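Local atomic coordinates of putative alpha-galactosidase/melibiase (Bacteroides fragilis, PDB entry 4OGZ), a protein that probably hydrolyses terminal, non-reducing alpha-D-galactose residues in alpha-D-galactosides. Residues K12-P17 against L376-I381; I33-S36 against P40-W43; K72-A77 against T83-L88. One frame throughout, in Å; residues are numbered along the deposited sequence.

In the fold
All three contacts involve the N-terminal Ig-like domain. Contact 2 is the most buried. It lies inside the beta sandwich and brings strand 28-36 of one sheet against strand 42-46 of the other, mainly through apolar side chains and one indole hydrogen bond. Contact 3 pairs two neighbouring strands of the second sheet by backbone hydrogen bonds. One of its faces turns inward, while the other is mostly polar and largely exposed. Contact 1 is smaller, partly buried and more polar. It joins this domain to helix 378-384, through one lysine. Asn16 links contacts 1 and 2, and Asp84 links contacts 1 and 3.

Contact 1 of 3, residues K12-P17 against L376-I381; sequences KPCINP and LNKDLI
Lys378 reaches across from its helix to Asn16 and Cys14 of the N-terminal Ig-like domain. This is a small polar interdomain contact. Residues 12-17 include the short edge strand 14-15 of the sandwich. Lys378 is in the first turn of helix 378-384, which comes after helix 369-375, beyond the last barrel strand 358-360. The ammonium atom Lys378 NZ gives a weak hydrogen bond to Asn16 OD1, 3.2 Å away. Lys378 CE is equally near that oxygen; the last bond of the lysine lies broadside to it. The two side chains cross at about a right angle. Cys14 SG is 3.3 Å from Lys378 NZ. Lys378 CG stands anti to the backbone N (chi1 167°), and the chain runs out nearly extended until it bends at its last torsion, which turns NZ toward both the sulfur and the amide oxygen.

The second shell fixes these groups. Asn16 ND2 is held by Asp133 O and Ser36 OG, which sets the rotation of the amide and presents OD1 to the lysine. Ser36 OG also takes a weak bond from Lys378 NZ. On the helix side Leu380 packs on Phe348 and Ala349 of helix 341-353. Asp379 OD2 bonds to Tyr443 OH. Asn377 is the N-cap just before Lys378, and its ND2 binds Val445 O. Its OD1 accepts from Leu380 N at 2.9 Å. That donor sits above the carbonyl plane of the Asn377 amide, 48° out of it.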
loop_
_atom_site.group_PDB
_atom_site.type_symbol
_atom_site.label_atom_id
_atom_site.label_comp_id
_atom_site.label_asym_id
_atom_site.label_seq_id
_atom_site.Cartn_x
_atom_site.Cartn_y
_atom_site.Cartn_z
ATOM N N LYS A 12 8.198 9.093 24.011
ATOM C CA LYS A 12 7.648 7.841 24.474
ATOM C C LYS A 12 7.362 6.945 23.252
ATOM O O LYS A 12 7.154 7.444 22.160
ATOM C CB LYS A 12 6.376 8.112 25.300
ATOM N N PRO A 13 7.391 5.602 23.427
ATOM C CA PRO A 13 7.026 4.711 22.338
ATOM C C PRO A 13 5.605 4.949 21.879
ATOM O O PRO A 13 4.773 5.428 22.633
ATOM C CB PRO A 13 7.141 3.313 22.969
ATOM C CG PRO A 13 8.135 3.487 24.070
ATOM C CD PRO A 13 7.768 4.833 24.630
ATOM N N CYS A 14 5.325 4.629 20.634
ATOM C CA CYS A 14 3.938 4.607 20.194
ATOM C C CYS A 14 3.819 3.528 19.120
ATOM O O CYS A 14 4.441 3.631 18.043
ATOM C CB CYS A 14 3.515 5.984 19.708
ATOM S SG CYS A 14 1.856 6.026 19.031
ATOM N N ILE A 15 3.042 2.495 19.437
ATOM C CA ILE A 15 2.821 1.348 18.600
ATOM C C ILE A 15 1.799 1.708 17.533
ATOM O O ILE A 15 0.647 1.954 17.816
ATOM C CB ILE A 15 2.348 0.107 19.434
ATOM C CG1 ILE A 15 3.479 -0.366 20.335
ATOM C CG2 ILE A 15 1.902 -1.010 18.501
ATOM C CD1 ILE A 15 3.118 -1.459 21.306
ATOM N N ASN A 16 2.249 1.753 16.286
ATOM C CA ASN A 16 1.454 2.265 15.206
ATOM C C ASN A 16 0.712 1.182 14.434
ATOM O O ASN A 16 1.066 0.005 14.502
ATOM C CB ASN A 16 2.362 3.070 14.263
ATOM C CG ASN A 16 3.005 4.245 14.975
ATOM O OD1 ASN A 16 2.331 4.921 15.754
ATOM N ND2 ASN A 16 4.301 4.481 14.744
ATOM N N PRO A 17 -0.346 1.582 13.722
ATOM C CA PRO A 17 -1.094 0.674 12.879
ATOM C C PRO A 17 -0.174 0.056 11.821
ATOM O O PRO A 17 0.844 0.649 11.480
ATOM C CB PRO A 17 -2.096 1.586 12.169
ATOM C CG PRO A 17 -2.215 2.804 12.993
ATOM C CD PRO A 17 -0.986 2.900 13.846
ATOM N N LEU A 376 5.363 10.502 5.777
ATOM C CA LEU A 376 5.424 10.132 7.168
ATOM C C LEU A 376 4.272 10.758 7.973
ATOM O O LEU A 376 4.404 10.906 9.164
ATOM C CB LEU A 376 6.800 10.501 7.778
ATOM C CG LEU A 376 8.052 9.852 7.145
ATOM C CD1 LEU A 376 9.280 10.277 7.936
ATOM C CD2 LEU A 376 8.010 8.336 7.078
ATOM N N ASN A 377 3.160 11.128 7.341
ATOM C CA ASN A 377 2.052 11.702 8.078
ATOM C C ASN A 377 1.303 10.548 8.724
ATOM O O ASN A 377 0.552 9.854 8.054
ATOM C CB ASN A 377 1.095 12.512 7.205
ATOM C CG ASN A 377 0.016 13.213 8.022
ATOM O OD1 ASN A 377 -0.634 12.584 8.890
ATOM N ND2 ASN A 377 -0.249 14.473 7.717
ATOM N N LYS A 378 1.575 10.352 9.998
ATOM C CA LYS A 378 1.050 9.231 10.781
ATOM C C LYS A 378 -0.470 9.200 10.817
ATOM O O LYS A 378 -1.082 8.109 10.952
ATOM C CB LYS A 378 1.622 9.382 12.187
ATOM C CG LYS A 378 1.021 8.554 13.295
ATOM C CD LYS A 378 1.553 9.092 14.629
ATOM C CE LYS A 378 1.513 8.058 15.740
ATOM N NZ LYS A 378 2.802 7.969 16.487
ATOM N N ASP A 379 -1.089 10.382 10.749
ATOM C CA ASP A 379 -2.530 10.510 10.918
ATOM C C ASP A 379 -3.257 10.129 9.646
ATOM O O ASP A 379 -4.246 9.404 9.691
ATOM C CB ASP A 379 -2.921 11.937 11.330
ATOM C CG ASP A 379 -2.394 12.329 12.715
ATOM O OD1 ASP A 379 -2.258 11.442 13.578
ATOM O OD2 ASP A 379 -2.105 13.542 12.923
ATOM N N LEU A 380 -2.728 10.549 8.505
ATOM C CA LEU A 380 -3.256 10.092 7.220
ATOM C C LEU A 380 -3.115 8.580 7.036
ATOM O O LEU A 380 -4.069 7.914 6.594
ATOM C CB LEU A 380 -2.603 10.788 6.031
ATOM C CG LEU A 380 -2.997 12.241 5.887
ATOM C CD1 LEU A 380 -2.056 12.921 4.872
ATOM C CD2 LEU A 380 -4.458 12.373 5.482
ATOM N N ILE A 381 -1.964 8.061 7.427
ATOM C CA ILE A 381 -1.698 6.648 7.351
ATOM C C ILE A 381 -2.685 5.899 8.248
ATOM O O ILE A 381 -3.206 4.855 7.861
ATOM C CB ILE A 381 -0.248 6.353 7.755
ATOM C CG1 ILE A 381 0.688 6.793 6.636
ATOM C CG2 ILE A 381 -0.040 4.853 8.081
ATOM C CD1 ILE A 381 2.135 6.837 7.036
#

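Contact 2 of 3, residues I33-S36 against P40-W43; sequences IPTS and PIKW
Thr35 and Trp43 meet through a hydrogen bond inside the Ig-like beta sandwich. Trp43 NE1 donates to Thr35 OG1 over 2.9 Å, with an N-H...acceptor angle of 153°. The hydroxyl oxygen lies at the edge of the indole, in the ring plane. Trp43 CG stands beside its backbone N, anti to the carbonyl carbon (chi1 -76°), which places the indole where NE1 meets the threonine. The threonine in turn donates to Ile33 O, 2.8 Å from OG1. OG1 is therefore used twice, as acceptor and as donor, and the buried indole N-H has a partner. These two bonds fix the turn of the hydroxyl.

The torsion of Thr35 explains the division of its branches. OG1 takes the same position on its own residue (chi1 -49°), which directs it to the tryptophan. The methyl CG2 is then sent to Ile41, where it lies 3.9 Å from CD1. That same Ile41 CD1 also touches the backbone oxygen Ser36 O. The other branch of Ile41 serves its own segment: CG2 covers one face of the Trp43 ring, over its centre and 3.5 Å above the plane.

Ile33 completes the group. Its CD1 comes obliquely to the pyrrole part of the ring, 3.6 Å from Trp43 CD1, while Ile33 CG2 lies 3.8 Å from Trp43 NE1. The Ile33 and Trp43 side chains run past each other in opposite directions.

The chain passes from one sheet to the other within a few residues here. Strand 28-36 pairs with strands 14-15 and 60-64, whereas strand 42-46 is at the edge of the facing sheet, beside strand 69-79. Ala77 of that neighbour touches both Thr35 and Trp43, and Leu54 of strand 52-55 touches Ile33 and Trp43.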
loop_
_atom_site.group_PDB
_atom_site.type_symbol
_atom_site.label_atom_id
_atom_site.label_comp_id
_atom_site.label_asym_id
_atom_site.label_seq_id
_atom_site.Cartn_x
_atom_site.Cartn_y
_atom_site.Cartn_z
ATOM N N ILE A 33 6.560 -4.801 14.359
ATOM C CA ILE A 33 5.634 -3.908 15.067
ATOM C C ILE A 33 6.076 -2.468 14.840
ATOM O O ILE A 33 7.066 -2.051 15.420
ATOM C CB ILE A 33 5.654 -4.162 16.561
ATOM C CG1 ILE A 33 5.277 -5.616 16.868
ATOM C CG2 ILE A 33 4.725 -3.191 17.304
ATOM C CD1 ILE A 33 5.832 -6.061 18.202
ATOM N N PRO A 34 5.311 -1.710 14.042
ATOM C CA PRO A 34 5.764 -0.353 13.728
ATOM C C PRO A 34 5.689 0.577 14.940
ATOM O O PRO A 34 4.606 0.844 15.475
ATOM C CB PRO A 34 4.799 0.079 12.626
ATOM C CG PRO A 34 4.154 -1.159 12.124
ATOM C CD PRO A 34 4.093 -2.045 13.299
ATOM N N THR A 35 6.831 1.073 15.373
ATOM C CA THR A 35 6.873 1.742 16.666
ATOM C C THR A 35 7.659 3.042 16.599
ATOM O O THR A 35 8.879 3.029 16.379
ATOM C CB THR A 35 7.497 0.832 17.730
ATOM O OG1 THR A 35 6.877 -0.450 17.662
ATOM C CG2 THR A 35 7.290 1.404 19.120
ATOM N N SER A 36 6.960 4.157 16.807
ATOM C CA SER A 36 7.616 5.447 17.026
ATOM C C SER A 36 8.248 5.466 18.379
ATOM O O SER A 36 7.834 4.738 19.279
ATOM C CB SER A 36 6.623 6.612 16.966
ATOM O OG SER A 36 5.920 6.582 15.770
ATOM N N PRO A 40 17.014 3.089 22.432
ATOM C CA PRO A 40 16.500 1.785 22.059
ATOM C C PRO A 40 15.120 1.529 22.645
ATOM O O PRO A 40 14.722 2.164 23.629
ATOM C CB PRO A 40 17.526 0.812 22.650
ATOM C CG PRO A 40 18.191 1.561 23.730
ATOM C CD PRO A 40 18.107 3.010 23.404
ATOM N N ILE A 41 14.406 0.621 21.986
ATOM C CA ILE A 41 13.098 0.161 22.400
ATOM C C ILE A 41 13.157 -1.333 22.670
ATOM O O ILE A 41 13.870 -2.057 22.009
ATOM C CB ILE A 41 12.072 0.496 21.303
ATOM C CG1 ILE A 41 11.747 1.983 21.385
ATOM C CG2 ILE A 41 10.799 -0.331 21.431
ATOM C CD1 ILE A 41 10.795 2.481 20.338
ATOM N N LYS A 42 12.381 -1.786 23.644
ATOM C CA LYS A 42 12.177 -3.201 23.888
ATOM C C LYS A 42 10.680 -3.522 23.837
ATOM O O LYS A 42 9.863 -2.781 24.379
ATOM C CB LYS A 42 12.703 -3.596 25.268
ATOM C CG LYS A 42 13.342 -4.968 25.336
ATOM C CD LYS A 42 13.563 -5.382 26.781
ATOM C CE LYS A 42 13.933 -6.858 26.882
ATOM N NZ LYS A 42 14.731 -7.175 28.096
ATOM N N TRP A 43 10.344 -4.651 23.235
ATOM C CA TRP A 43 8.968 -5.011 23.014
ATOM C C TRP A 43 8.582 -6.209 23.866
ATOM O O TRP A 43 9.417 -7.036 24.224
ATOM C CB TRP A 43 8.747 -5.381 21.564
ATOM C CG TRP A 43 8.695 -4.275 20.629
ATOM C CD1 TRP A 43 7.590 -3.619 20.200
ATOM C CD2 TRP A 43 9.810 -3.701 19.928
ATOM N NE1 TRP A 43 7.947 -2.656 19.270
ATOM C CE2 TRP A 43 9.305 -2.696 19.088
ATOM C CE3 TRP A 43 11.172 -3.947 19.919
ATOM C CZ2 TRP A 43 10.140 -1.932 18.227
ATOM C CZ3 TRP A 43 11.998 -3.183 19.080
ATOM C CH2 TRP A 43 11.471 -2.207 18.247
#

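Contact 3 of 3, residues K72-A77 against T83-L88; sequences KVMLKA and TDTQEL
The carboxylate of Glu87 lies beside the Lys72 chain, with Glu87 OE2 3.5 Å from Lys72 CG. The two side chains point the same way, but their charged atoms do not touch. The flat amide of Gln86 turns back on its own strand: Gln86 OE1 accepts from Glu87 N at 2.9 Å. The two segments form an antiparallel beta hairpin of the Ig-like domain, strands 69-79 and 82-92. Val73 with Leu88, Leu75 with Gln86 and Ala77 with Asp84 are the hydrogen-bonded pairs, each joined by two backbone bonds. Met74 with Glu87 and Lys76 with Thr85 are the non-hydrogen-bonded pairs between them.

Val73, Leu75, Ala77 and Leu88 form the buried part of one face. There Leu75 CD1 packs 3.8 Å from Leu88 CB, and Leu75 and Ala77 touch Ile15 of the facing sheet. On this face Asp84 OD2 accepts a hydrogen bond from Ile15 N.

The other face is largely exposed. Met74, modelled as selenomethionine, bends at chi2 (-69°) and again at chi3, and lays its end across the partner strand. Its CE is modelled closer to Thr85 CG2 than methyl groups usually come, which is doubtful. Lys76 runs extended over Thr85, with CE 3.5 Å from Thr85 OG1.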
loop_
_atom_site.group_PDB
_atom_site.type_symbol
_atom_site.label_atom_id
_atom_site.label_comp_id
_atom_site.label_asym_id
_atom_site.label_seq_id
_atom_site.Cartn_x
_atom_site.Cartn_y
_atom_site.Cartn_z
ATOM N N LYS A 72 -5.968 -12.179 19.872
ATOM C CA LYS A 72 -5.782 -10.820 20.348
ATOM C C LYS A 72 -4.563 -10.825 21.274
ATOM O O LYS A 72 -4.564 -11.424 22.361
ATOM C CB LYS A 72 -7.079 -10.314 21.021
ATOM C CG LYS A 72 -8.268 -10.209 20.068
ATOM C CD LYS A 72 -9.629 -10.065 20.781
ATOM C CE LYS A 72 -10.730 -10.895 20.106
ATOM N NZ LYS A 72 -12.118 -10.374 20.314
ATOM N N VAL A 73 -3.517 -10.165 20.810
ATOM C CA VAL A 73 -2.236 -10.129 21.444
ATOM C C VAL A 73 -2.051 -8.748 22.042
ATOM O O VAL A 73 -2.333 -7.740 21.364
ATOM C CB VAL A 73 -1.123 -10.386 20.389
ATOM C CG1 VAL A 73 0.269 -10.304 21.019
ATOM C CG2 VAL A 73 -1.360 -11.722 19.674
HETATM N N MSE A 74 -1.487 -8.659 23.244
HETATM C CA MSE A 74 -1.233 -7.346 23.850
HETATM C C MSE A 74 0.227 -7.075 23.702
HETATM O O MSE A 74 1.037 -7.861 24.151
HETATM C CB MSE A 74 -1.667 -7.261 25.316
HETATM C CG MSE A 74 -3.200 -7.354 25.399
HETATM SE SE MSE A 74 -4.197 -5.788 24.659
HETATM C CE MSE A 74 -2.923 -4.363 25.063
ATOM N N LEU A 75 0.551 -5.970 23.028
ATOM C CA LEU A 75 1.923 -5.541 22.810
ATOM C C LEU A 75 2.264 -4.370 23.715
ATOM O O LEU A 75 1.432 -3.498 23.995
ATOM C CB LEU A 75 2.146 -5.132 21.355
ATOM C CG LEU A 75 1.738 -6.115 20.244
ATOM C CD1 LEU A 75 1.933 -5.471 18.885
ATOM C CD2 LEU A 75 2.516 -7.406 20.342
ATOM N N LYS A 76 3.494 -4.382 24.194
ATOM C CA LYS A 76 4.013 -3.281 24.937
ATOM C C LYS A 76 5.377 -2.920 24.358
ATOM O O LYS A 76 6.165 -3.801 24.047
ATOM C CB LYS A 76 4.108 -3.657 26.417
ATOM C CG LYS A 76 4.308 -2.469 27.342
ATOM C CD LYS A 76 3.917 -2.756 28.785
ATOM C CE LYS A 76 3.744 -1.433 29.532
ATOM N NZ LYS A 76 3.557 -1.587 30.999
ATOM N N ALA A 77 5.622 -1.628 24.177
ATOM C CA ALA A 77 6.927 -1.127 23.798
ATOM C C ALA A 77 7.420 -0.166 24.861
ATOM O O ALA A 77 6.661 0.677 25.352
ATOM C CB ALA A 77 6.862 -0.432 22.446
ATOM N N THR A 83 6.341 4.047 28.061
ATOM C CA THR A 83 5.773 2.848 27.471
ATOM C C THR A 83 4.446 3.096 26.719
ATOM O O THR A 83 3.751 4.087 26.937
ATOM C CB THR A 83 5.484 1.781 28.548
ATOM O OG1 THR A 83 4.261 2.109 29.193
ATOM C CG2 THR A 83 6.600 1.713 29.603
ATOM N N ASP A 84 4.132 2.208 25.777
ATOM C CA ASP A 84 2.849 2.206 25.079
ATOM C C ASP A 84 2.364 0.791 25.021
ATOM O O ASP A 84 3.159 -0.137 24.853
ATOM C CB ASP A 84 2.966 2.754 23.644
ATOM C CG ASP A 84 1.614 2.949 22.985
ATOM O OD1 ASP A 84 0.659 3.278 23.724
ATOM O OD2 ASP A 84 1.489 2.767 21.745
ATOM N N THR A 85 1.058 0.624 25.138
ATOM C CA THR A 85 0.439 -0.697 25.202
ATOM C C THR A 85 -0.657 -0.678 24.188
ATOM O O THR A 85 -1.388 0.280 24.109
ATOM C CB THR A 85 -0.110 -1.005 26.601
ATOM O OG1 THR A 85 0.973 -1.033 27.516
ATOM C CG2 THR A 85 -0.864 -2.367 26.648
ATOM N N GLN A 86 -0.756 -1.735 23.398
ATOM C CA GLN A 86 -1.649 -1.731 22.272
ATOM C C GLN A 86 -2.010 -3.140 21.858
ATOM O O GLN A 86 -1.224 -4.046 22.052
ATOM C CB GLN A 86 -0.969 -1.011 21.113
ATOM C CG GLN A 86 -1.837 -0.839 19.903
ATOM C CD GLN A 86 -3.110 -0.088 20.224
ATOM O OE1 GLN A 86 -4.143 -0.694 20.539
ATOM N NE2 GLN A 86 -3.025 1.242 20.199
ATOM N N GLU A 87 -3.192 -3.309 21.268
ATOM C CA GLU A 87 -3.647 -4.629 20.827
ATOM C C GLU A 87 -3.200 -4.911 19.380
ATOM O O GLU A 87 -3.160 -4.016 18.557
ATOM C CB GLU A 87 -5.165 -4.721 20.933
ATOM C CG GLU A 87 -5.793 -5.968 20.321
ATOM C CD GLU A 87 -7.318 -5.964 20.346
ATOM O OE1 GLU A 87 -7.931 -5.190 21.118
ATOM O OE2 GLU A 87 -7.909 -6.741 19.573
ATOM N N LEU A 88 -2.812 -6.154 19.116
ATOM C CA LEU A 88 -2.647 -6.662 17.763
ATOM C C LEU A 88 -3.601 -7.828 17.581
ATOM O O LEU A 88 -3.520 -8.855 18.278
ATOM C CB LEU A 88 -1.210 -7.098 17.487
ATOM C CG LEU A 88 -0.961 -7.627 16.071
ATOM C CD1 LEU A 88 -1.080 -6.521 15.032
ATOM C CD2 LEU A 88 0.395 -8.295 15.980
#